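Local coordinates for protein malic enzyme (Entamoeba histolytica, PDB 3NV9) that probably catalyses the oxidative decarboxylation of malate to pyruvate with NAD or NADP as acceptor, as malic enzymes do, and forms an entangled dimer, at residues Q30-Y43 / V466-A480. Numbering follows the deposited sequence.
Sequences QFYKELAEKVHKFY and VDFPQETLNECLAYA. With SO4 (sulfate ion), chain D.
F31 and C476 interlock as reciprocal knobs in holes where two helices from distant parts of the chain pack, a worked example of inclined antiparallel helix packing: the axes of segments 30-43 and 470-480 make an angle of 142°. The F31 side chain enters the hole formed by L473, C476, L477 and A480, and C476 returns the fit among F31, E34, L35 and K38, its SG 3.6 Å from K38 CG. A480 lets the backbones close in: its CB lies 3.5 Å from F31 CB. On the flank, L35 CD1 packs against L473 CD2 and CE2 of F468.

Aromatic contacts dominate at the other end. With CG anti to its backbone N (chi1 -172°), F468 crosses V39 at about a right angle, brings CE1 to 3.6 Å from V39 CA and turns its edge to the face of F42 in a T-shaped pair, centroids 5.3 Å apart. P469, the N-cap residue of helix 470-485, lays CD over a face of the F42 ring in a CH-pi contact, while V466 CG1 touches that ring's edge.

Y479 carries the polar margin. The bend of E34 at chi2 (70°) lays its carboxylate nearly flat over the phenol ring, CG also making a CH-pi contact 3.7 Å from the centroid. R71 of the second subunit salt-bridges E34 OE1 and hydrogen-bonds Y479 OH, tying both to the dimer interface; it also joins Q30 and K33 in holding a sulfate, probably from the crystallisation liquor. Y43 OH donates a hydrogen bond to V466 O, 2.7 Å away, joining the end of helix 21-43 to the loop ahead of helix 470-485.

Helix 470-485 thus crosses helix 21-43 in a broadly antiparallel sense, with helix 11-14 touching F31 and L477, and W60 of the second subunit meeting F468 edge-to-face.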
ATOM      1  N   GLN A  30      21.314  21.946  -5.779  1.00 21.84           N
ATOM      2  CA  GLN A  30      21.926  20.971  -6.663  1.00 21.69           C
ATOM      3  C   GLN A  30      22.478  19.780  -5.882  1.00 21.94           C
ATOM      4  O   GLN A  30      22.302  18.649  -6.323  1.00 23.02           O
ATOM      5  CB  GLN A  30      22.997  21.648  -7.507  1.00 21.62           C
ATOM      6  CG  GLN A  30      22.391  22.462  -8.731  1.00 23.55           C
ATOM      7  CD  GLN A  30      21.589  21.540  -9.682  1.00 24.76           C
ATOM      8  OE1 GLN A  30      22.105  20.504 -10.076  1.00 25.65           O
ATOM      9  NE2 GLN A  30      20.302  21.867  -9.952  1.00 14.79           N
ATOM     10  N   PHE A  31      23.092  20.003  -4.717  1.00 21.59           N
ATOM     11  CA  PHE A  31      23.572  18.857  -3.894  1.00 21.20           C
ATOM     12  C   PHE A  31      22.407  17.903  -3.523  1.00 21.27           C
ATOM     13  O   PHE A  31      22.483  16.666  -3.793  1.00 21.69           O
ATOM     14  CB  PHE A  31      24.306  19.302  -2.634  1.00 20.34           C
ATOM     15  CG  PHE A  31      24.537  18.182  -1.629  1.00 22.95           C
ATOM     16  CD1 PHE A  31      25.530  17.220  -1.852  1.00 22.31           C
ATOM     17  CD2 PHE A  31      23.752  18.086  -0.474  1.00 22.88           C
ATOM     18  CE1 PHE A  31      25.734  16.157  -0.932  1.00 24.85           C
ATOM     19  CE2 PHE A  31      23.964  17.054   0.467  1.00 23.86           C
ATOM     20  CZ  PHE A  31      24.952  16.081   0.238  1.00 22.66           C
ATOM     21  N   TYR A  32      21.339  18.476  -2.959  1.00 20.36           N
ATOM     22  CA  TYR A  32      20.195  17.699  -2.551  1.00 20.73           C
ATOM     23  C   TYR A  32      19.438  17.088  -3.700  1.00 21.47           C
ATOM     24  O   TYR A  32      18.991  15.953  -3.582  1.00 22.89           O
ATOM     25  CB  TYR A  32      19.280  18.466  -1.622  1.00 20.05           C
ATOM     26  CG  TYR A  32      19.859  18.574  -0.222  1.00 20.30           C
ATOM     27  CD1 TYR A  32      20.138  17.426   0.538  1.00 16.11           C
ATOM     28  CD2 TYR A  32      20.143  19.810   0.338  1.00 18.13           C
ATOM     29  CE1 TYR A  32      20.683  17.524   1.790  1.00 16.82           C
ATOM     30  CE2 TYR A  32      20.687  19.906   1.603  1.00 16.92           C
ATOM     31  CZ  TYR A  32      20.943  18.780   2.316  1.00 19.10           C
ATOM     32  OH  TYR A  32      21.476  18.912   3.574  1.00 23.27           O
ATOM     33  N   LYS A  33      19.304  17.779  -4.832  1.00 21.38           N
ATOM     34  CA  LYS A  33      18.739  17.075  -5.989  1.00 20.31           C
ATOM     35  C   LYS A  33      19.624  15.902  -6.417  1.00 20.48           C
ATOM     36  O   LYS A  33      19.128  14.817  -6.651  1.00 20.15           O
ATOM     37  CB  LYS A  33      18.504  18.007  -7.184  1.00 21.85           C
ATOM     38  CG  LYS A  33      17.445  19.137  -6.989  1.00 23.71           C
ATOM     39  CD  LYS A  33      17.536  20.220  -8.123  1.00 24.93           C
ATOM     40  CE  LYS A  33      16.160  20.978  -8.239  1.00 28.12           C
ATOM     41  NZ  LYS A  33      16.182  22.218  -9.152  1.00 28.28           N
ATOM     42  N   GLU A  34      20.936  16.102  -6.538  1.00 21.33           N
ATOM     43  CA  GLU A  34      21.789  15.006  -7.005  1.00 21.64           C
ATOM     44  C   GLU A  34      21.857  13.833  -6.004  1.00 21.17           C
ATOM     45  O   GLU A  34      21.885  12.663  -6.405  1.00 20.85           O
ATOM     46  CB  GLU A  34      23.160  15.575  -7.284  1.00 21.98           C
ATOM     47  CG  GLU A  34      24.146  14.577  -7.829  1.00 23.85           C
ATOM     48  CD  GLU A  34      23.862  14.125  -9.261  1.00 27.46           C
ATOM     49  OE1 GLU A  34      22.968  14.663  -9.965  1.00 27.72           O
ATOM     50  OE2 GLU A  34      24.562  13.186  -9.676  1.00 29.95           O
ATOM     51  N   LEU A  35      21.885  14.148  -4.704  1.00 20.97           N
ATOM     52  CA  LEU A  35      21.790  13.127  -3.658  1.00 20.67           C
ATOM     53  C   LEU A  35      20.428  12.474  -3.712  1.00 21.35           C
ATOM     54  O   LEU A  35      20.346  11.273  -3.544  1.00 23.43           O
ATOM     55  CB  LEU A  35      21.970  13.694  -2.254  1.00 20.70           C
ATOM     56  CG  LEU A  35      21.986  12.677  -1.098  1.00 19.18           C
ATOM     57  CD1 LEU A  35      23.156  11.679  -1.412  1.00 16.27           C
ATOM     58  CD2 LEU A  35      22.256  13.368   0.258  1.00 17.67           C
ATOM     59  N   ALA A  36      19.350  13.230  -3.910  1.00 20.41           N
ATOM     60  CA  ALA A  36      18.060  12.542  -4.090  1.00 20.94           C
ATOM     61  C   ALA A  36      18.129  11.444  -5.169  1.00 21.61           C
ATOM     62  O   ALA A  36      17.705  10.286  -4.945  1.00 21.42           O
ATOM     63  CB  ALA A  36      17.004  13.488  -4.399  1.00 18.08           C
ATOM     64  N   GLU A  37      18.665  11.797  -6.337  1.00 21.82           N
ATOM     65  CA  GLU A  37      18.798  10.820  -7.424  1.00 22.82           C
ATOM     66  C   GLU A  37      19.562   9.544  -7.015  1.00 22.70           C
ATOM     67  O   GLU A  37      19.122   8.436  -7.274  1.00 23.50           O
ATOM     68  CB  GLU A  37      19.506  11.481  -8.619  1.00 22.50           C
ATOM     69  CG  GLU A  37      19.727  10.562  -9.794  1.00 23.33           C
ATOM     70  CD  GLU A  37      20.080  11.354 -11.071  1.00 27.36           C
ATOM     71  OE1 GLU A  37      19.309  12.257 -11.438  1.00 31.71           O
ATOM     72  OE2 GLU A  37      21.139  11.114 -11.699  1.00 29.97           O
ATOM     73  N   LYS A  38      20.750   9.728  -6.451  1.00 23.19           N
ATOM     74  CA  LYS A  38      21.639   8.642  -5.993  1.00 23.01           C
ATOM     75  C   LYS A  38      20.967   7.795  -4.919  1.00 22.40           C
ATOM     76  O   LYS A  38      20.880   6.593  -5.055  1.00 24.08           O
ATOM     77  CB  LYS A  38      22.951   9.229  -5.418  1.00 22.46           C
ATOM     78  CG  LYS A  38      23.801   9.994  -6.401  1.00 27.20           C
ATOM     79  CD  LYS A  38      24.065   9.220  -7.727  1.00 29.67           C
ATOM     80  CE  LYS A  38      25.035  10.031  -8.610  1.00 34.53           C
ATOM     81  NZ  LYS A  38      25.096   9.485 -10.027  1.00 37.12           N
ATOM     82  N   VAL A  39      20.465   8.413  -3.859  1.00 21.26           N
ATOM     83  CA  VAL A  39      19.942   7.620  -2.742  1.00 20.05           C
ATOM     84  C   VAL A  39      18.635   6.903  -3.090  1.00 19.42           C
ATOM     85  O   VAL A  39      18.357   5.841  -2.574  1.00 19.58           O
ATOM     86  CB  VAL A  39      19.788   8.490  -1.429  1.00 20.09           C
ATOM     87  CG1 VAL A  39      18.648   9.430  -1.564  1.00 19.06           C
ATOM     88  CG2 VAL A  39      19.489   7.591  -0.199  1.00 19.60           C
ATOM     89  N   HIS A  40      17.794   7.469  -3.943  1.00 19.77           N
ATOM     90  CA  HIS A  40      16.557   6.754  -4.273  1.00 19.52           C
ATOM     91  C   HIS A  40      16.922   5.524  -5.097  1.00 19.92           C
ATOM     92  O   HIS A  40      16.423   4.468  -4.888  1.00 18.88           O
ATOM     93  CB  HIS A  40      15.543   7.620  -5.034  1.00 19.30           C
ATOM     94  CG  HIS A  40      14.807   8.609  -4.190  1.00 17.68           C
ATOM     95  ND1 HIS A  40      15.369   9.804  -3.775  1.00 20.54           N
ATOM     96  CD2 HIS A  40      13.533   8.616  -3.740  1.00 14.41           C
ATOM     97  CE1 HIS A  40      14.480  10.476  -3.058  1.00 18.76           C
ATOM     98  NE2 HIS A  40      13.352   9.778  -3.036  1.00 17.16           N
ATOM     99  N   LYS A  41      17.814   5.678  -6.050  1.00 21.44           N
ATOM    100  CA  LYS A  41      18.251   4.527  -6.832  1.00 21.89           C
ATOM    101  C   LYS A  41      18.992   3.509  -5.937  1.00 21.64           C
ATOM    102  O   LYS A  41      18.718   2.309  -6.000  1.00 21.95           O
ATOM    103  CB  LYS A  41      19.119   4.982  -8.016  1.00 22.74           C
ATOM    104  CG  LYS A  41      19.680   3.840  -8.824  1.00 27.20           C
ATOM    105  CD  LYS A  41      19.907   4.223 -10.302  1.00 33.79           C
ATOM    106  CE  LYS A  41      20.389   2.966 -11.123  1.00 37.94           C
ATOM    107  NZ  LYS A  41      20.344   3.221 -12.626  1.00 43.10           N
ATOM    108  N   PHE A  42      19.886   3.971  -5.082  1.00 20.46           N
ATOM    109  CA  PHE A  42      20.572   3.041  -4.163  1.00 20.65           C
ATOM    110  C   PHE A  42      19.632   2.076  -3.381  1.00 20.65           C
ATOM    111  O   PHE A  42      19.910   0.915  -3.282  1.00 20.52           O
ATOM    112  CB  PHE A  42      21.442   3.824  -3.166  1.00 20.32           C
ATOM    113  CG  PHE A  42      22.391   2.953  -2.380  1.00 21.25           C
ATOM    114  CD1 PHE A  42      23.581   2.461  -2.984  1.00 18.11           C
ATOM    115  CD2 PHE A  42      22.100   2.606  -1.056  1.00 21.73           C
ATOM    116  CE1 PHE A  42      24.461   1.622  -2.267  1.00 18.68           C
ATOM    117  CE2 PHE A  42      23.010   1.786  -0.296  1.00 24.57           C
ATOM    118  CZ  PHE A  42      24.192   1.296  -0.912  1.00 23.53           C
ATOM    119  N   TYR A  43      18.560   2.584  -2.777  1.00 21.13           N
ATOM    120  CA  TYR A  43      17.682   1.759  -1.976  1.00 20.35           C
ATOM    121  C   TYR A  43      16.434   1.311  -2.796  1.00 20.75           C
ATOM    122  O   TYR A  43      15.567   0.550  -2.275  1.00 20.71           O
ATOM    123  CB  TYR A  43      17.242   2.484  -0.692  1.00 20.99           C
ATOM    124  CG  TYR A  43      18.367   2.893   0.280  1.00 21.03           C
ATOM    125  CD1 TYR A  43      19.091   1.912   0.980  1.00 18.49           C
ATOM    126  CD2 TYR A  43      18.693   4.238   0.508  1.00 17.62           C
ATOM    127  CE1 TYR A  43      20.088   2.237   1.845  1.00 15.47           C
ATOM    128  CE2 TYR A  43      19.693   4.582   1.409  1.00 20.74           C
ATOM    129  CZ  TYR A  43      20.392   3.531   2.077  1.00 20.00           C
ATOM    130  OH  TYR A  43      21.419   3.751   2.940  1.00 20.20           O
ATOM    131  N   VAL A 466      21.451  -0.906   4.654  1.00 25.96           N
ATOM    132  CA  VAL A 466      22.888  -0.739   4.457  1.00 27.81           C
ATOM    133  C   VAL A 466      23.233   0.751   4.628  1.00 28.24           C
ATOM    134  O   VAL A 466      22.411   1.601   4.229  1.00 28.59           O
ATOM    135  CB  VAL A 466      23.235  -1.178   2.982  1.00 27.17           C
ATOM    136  CG1 VAL A 466      24.607  -0.710   2.540  1.00 33.38           C
ATOM    137  CG2 VAL A 466      23.146  -2.677   2.826  1.00 27.67           C
ATOM    138  N   ASP A 467      24.424   1.078   5.166  1.00 26.77           N
ATOM    139  CA  ASP A 467      24.858   2.481   5.232  1.00 26.53           C
ATOM    140  C   ASP A 467      25.075   2.950   3.832  1.00 25.95           C
ATOM    141  O   ASP A 467      25.486   2.165   2.976  1.00 26.44           O
ATOM    142  CB  ASP A 467      26.184   2.656   5.988  1.00 27.11           C
ATOM    143  CG  ASP A 467      26.122   2.145   7.438  1.00 28.59           C
ATOM    144  OD1 ASP A 467      25.119   2.421   8.154  1.00 29.09           O
ATOM    145  OD2 ASP A 467      27.109   1.509   7.871  1.00 29.58           O
ATOM    146  N   PHE A 468      24.794   4.229   3.580  1.00 25.45           N
ATOM    147  CA  PHE A 468      24.975   4.804   2.262  1.00 24.02           C
ATOM    148  C   PHE A 468      26.451   5.065   2.006  1.00 24.48           C
ATOM    149  O   PHE A 468      27.126   5.541   2.893  1.00 23.23           O
ATOM    150  CB  PHE A 468      24.217   6.082   2.182  1.00 23.37           C
ATOM    151  CG  PHE A 468      24.179   6.667   0.811  1.00 22.35           C
ATOM    152  CD1 PHE A 468      23.257   6.214  -0.117  1.00 17.39           C
ATOM    153  CD2 PHE A 468      25.028   7.709   0.467  1.00 21.92           C
ATOM    154  CE1 PHE A 468      23.206   6.742  -1.381  1.00 18.10           C
ATOM    155  CE2 PHE A 468      24.987   8.261  -0.825  1.00 22.87           C
ATOM    156  CZ  PHE A 468      24.056   7.754  -1.754  1.00 21.07           C
ATOM    157  N   PRO A 469      26.951   4.777   0.783  1.00 25.28           N
ATOM    158  CA  PRO A 469      28.413   4.884   0.595  1.00 26.70           C
ATOM    159  C   PRO A 469      28.935   6.313   0.766  1.00 28.13           C
ATOM    160  O   PRO A 469      28.395   7.240   0.168  1.00 27.68           O
ATOM    161  CB  PRO A 469      28.610   4.368  -0.858  1.00 27.07           C
ATOM    162  CG  PRO A 469      27.389   3.411  -1.055  1.00 24.37           C
ATOM    163  CD  PRO A 469      26.304   4.250  -0.429  1.00 24.34           C
ATOM    164  N   GLN A 470      29.942   6.478   1.618  1.00 29.29           N
ATOM    165  CA  GLN A 470      30.646   7.733   1.762  1.00 31.53           C
ATOM    166  C   GLN A 470      31.151   8.262   0.407  1.00 31.99           C
ATOM    167  O   GLN A 470      31.059   9.462   0.143  1.00 32.28           O
ATOM    168  CB  GLN A 470      31.830   7.605   2.738  1.00 31.99           C
ATOM    169  CG  GLN A 470      32.537   8.934   2.901  1.00 34.92           C
ATOM    170  CD  GLN A 470      31.712   9.904   3.722  1.00 37.89           C
ATOM    171  OE1 GLN A 470      31.143   9.524   4.745  1.00 38.24           O
ATOM    172  NE2 GLN A 470      31.638  11.172   3.274  1.00 40.58           N
ATOM    173  N   GLU A 471      31.642   7.370  -0.459  1.00 32.04           N
ATOM    174  CA  GLU A 471      32.155   7.762  -1.769  1.00 32.60           C
ATOM    175  C   GLU A 471      31.059   8.524  -2.573  1.00 31.94           C
ATOM    176  O   GLU A 471      31.336   9.419  -3.381  1.00 31.01           O
ATOM    177  CB  GLU A 471      32.677   6.488  -2.509  1.00 33.83           C
ATOM    178  CG  GLU A 471      33.213   6.645  -3.939  1.00 39.85           C
ATOM    179  CD  GLU A 471      34.296   5.561  -4.372  1.00 48.52           C
ATOM    180  OE1 GLU A 471      34.304   5.120  -5.560  1.00 47.43           O
ATOM    181  OE2 GLU A 471      35.171   5.180  -3.545  1.00 52.43           O
ATOM    182  N   THR A 472      29.800   8.190  -2.342  1.00 30.77           N
ATOM    183  CA  THR A 472      28.776   8.774  -3.182  1.00 29.26           C
ATOM    184  C   THR A 472      28.415  10.131  -2.644  1.00 29.25           C
ATOM    185  O   THR A 472      28.089  11.041  -3.403  1.00 28.68           O
ATOM    186  CB  THR A 472      27.547   7.827  -3.352  1.00 29.78           C
ATOM    187  OG1 THR A 472      28.010   6.587  -3.912  1.00 27.49           O
ATOM    188  CG2 THR A 472      26.448   8.469  -4.297  1.00 25.25           C
ATOM    189  N   LEU A 473      28.530  10.269  -1.333  1.00 29.09           N
ATOM    190  CA  LEU A 473      28.353  11.567  -0.680  1.00 29.99           C
ATOM    191  C   LEU A 473      29.361  12.554  -1.246  1.00 30.21           C
ATOM    192  O   LEU A 473      29.015  13.659  -1.639  1.00 30.55           O
ATOM    193  CB  LEU A 473      28.517  11.451   0.861  1.00 28.74           C
ATOM    194  CG  LEU A 473      27.377  10.748   1.627  1.00 29.08           C
ATOM    195  CD1 LEU A 473      27.494  10.912   3.151  1.00 23.17           C
ATOM    196  CD2 LEU A 473      25.976  11.269   1.147  1.00 25.84           C
ATOM    197  N   ASN A 474      30.615  12.115  -1.291  1.00 30.65           N
ATOM    198  CA  ASN A 474      31.736  12.940  -1.719  1.00 30.06           C
ATOM    199  C   ASN A 474      31.514  13.317  -3.159  1.00 30.09           C
ATOM    200  O   ASN A 474      31.746  14.439  -3.498  1.00 30.74           O
ATOM    201  CB  ASN A 474      33.046  12.169  -1.598  1.00 29.16           C
ATOM    202  CG  ASN A 474      33.429  11.829  -0.158  1.00 27.21           C
ATOM    203  OD1 ASN A 474      34.285  10.975   0.053  1.00 27.91           O
ATOM    204  ND2 ASN A 474      32.862  12.506   0.817  1.00 27.34           N
ATOM    205  N   GLU A 475      31.039  12.389  -3.997  1.00 30.36           N
ATOM    206  CA  GLU A 475      30.690  12.724  -5.385  1.00 31.71           C
ATOM    207  C   GLU A 475      29.586  13.745  -5.522  1.00 31.56           C
ATOM    208  O   GLU A 475      29.670  14.677  -6.383  1.00 32.66           O
ATOM    209  CB  GLU A 475      30.290  11.501  -6.186  1.00 31.99           C
ATOM    210  CG  GLU A 475      31.480  10.693  -6.647  1.00 38.70           C
ATOM    211  CD  GLU A 475      31.132   9.223  -6.980  1.00 42.40           C
ATOM    212  OE1 GLU A 475      29.933   8.951  -7.248  1.00 43.57           O
ATOM    213  OE2 GLU A 475      32.066   8.369  -6.952  1.00 42.16           O
ATOM    214  N   CYS A 476      28.526  13.587  -4.728  1.00 29.85           N
ATOM    215  CA  CYS A 476      27.445  14.561  -4.841  1.00 28.75           C
ATOM    216  C   CYS A 476      27.906  15.970  -4.455  1.00 27.49           C
ATOM    217  O   CYS A 476      27.479  16.960  -5.052  1.00 25.63           O
ATOM    218  CB  CYS A 476      26.188  14.154  -4.054  1.00 28.64           C
ATOM    219  SG  CYS A 476      25.438  12.673  -4.608  1.00 30.50           S
ATOM    220  N   LEU A 477      28.768  16.051  -3.455  1.00 27.62           N
ATOM    221  CA  LEU A 477      29.315  17.353  -3.033  1.00 28.10           C
ATOM    222  C   LEU A 477      30.077  18.046  -4.183  1.00 28.39           C
ATOM    223  O   LEU A 477      29.668  19.115  -4.649  1.00 28.26           O
ATOM    224  CB  LEU A 477      30.161  17.205  -1.765  1.00 28.12           C
ATOM    225  CG  LEU A 477      30.614  18.522  -1.120  1.00 29.88           C
ATOM    226  CD1 LEU A 477      29.490  19.483  -0.963  1.00 30.74           C
ATOM    227  CD2 LEU A 477      31.299  18.296   0.210  1.00 30.95           C
ATOM    228  N   ALA A 478      31.132  17.397  -4.672  1.00 28.78           N
ATOM    229  CA  ALA A 478      31.884  17.837  -5.839  1.00 29.82           C
ATOM    230  C   ALA A 478      30.956  18.247  -6.995  1.00 30.48           C
ATOM    231  O   ALA A 478      31.131  19.284  -7.612  1.00 31.37           O
ATOM    232  CB  ALA A 478      32.867  16.704  -6.295  1.00 29.07           C
ATOM    233  N   TYR A 479      29.956  17.428  -7.273  1.00 31.21           N
ATOM    234  CA  TYR A 479      29.000  17.712  -8.327  1.00 31.16           C
ATOM    235  C   TYR A 479      28.355  19.069  -8.083  1.00 32.17           C
ATOM    236  O   TYR A 479      28.260  19.922  -9.004  1.00 31.52           O
ATOM    237  CB  TYR A 479      27.947  16.618  -8.306  1.00 31.38           C
ATOM    238  CG  TYR A 479      26.778  16.836  -9.197  1.00 30.88           C
ATOM    239  CD1 TYR A 479      25.698  17.653  -8.776  1.00 29.66           C
ATOM    240  CD2 TYR A 479      26.740  16.253 -10.482  1.00 29.83           C
ATOM    241  CE1 TYR A 479      24.596  17.881  -9.600  1.00 29.38           C
ATOM    242  CE2 TYR A 479      25.618  16.486 -11.345  1.00 31.26           C
ATOM    243  CZ  TYR A 479      24.552  17.291 -10.879  1.00 33.17           C
ATOM    244  OH  TYR A 479      23.445  17.488 -11.668  1.00 32.48           O
ATOM    245  N   ALA A 480      27.929  19.281  -6.831  1.00 31.94           N
ATOM    246  CA  ALA A 480      27.178  20.484  -6.515  1.00 32.33           C
ATOM    247  C   ALA A 480      28.089  21.686  -6.680  1.00 32.11           C
ATOM    248  O   ALA A 480      27.682  22.677  -7.294  1.00 31.75           O
ATOM    249  CB  ALA A 480      26.567  20.440  -5.120  1.00 31.37           C
TER
HETATM  250  S   SO4 D 489      17.621  20.065 -11.979  1.00 46.23           S
HETATM  251  O1  SO4 D 489      17.101  21.294 -11.427  1.00 44.55           O
HETATM  252  O2  SO4 D 489      16.888  18.977 -11.286  1.00 44.54           O
HETATM  253  O3  SO4 D 489      17.356  19.954 -13.414  1.00 47.56           O
HETATM  254  O4  SO4 D 489      19.068  20.021 -11.765  1.00 44.96           O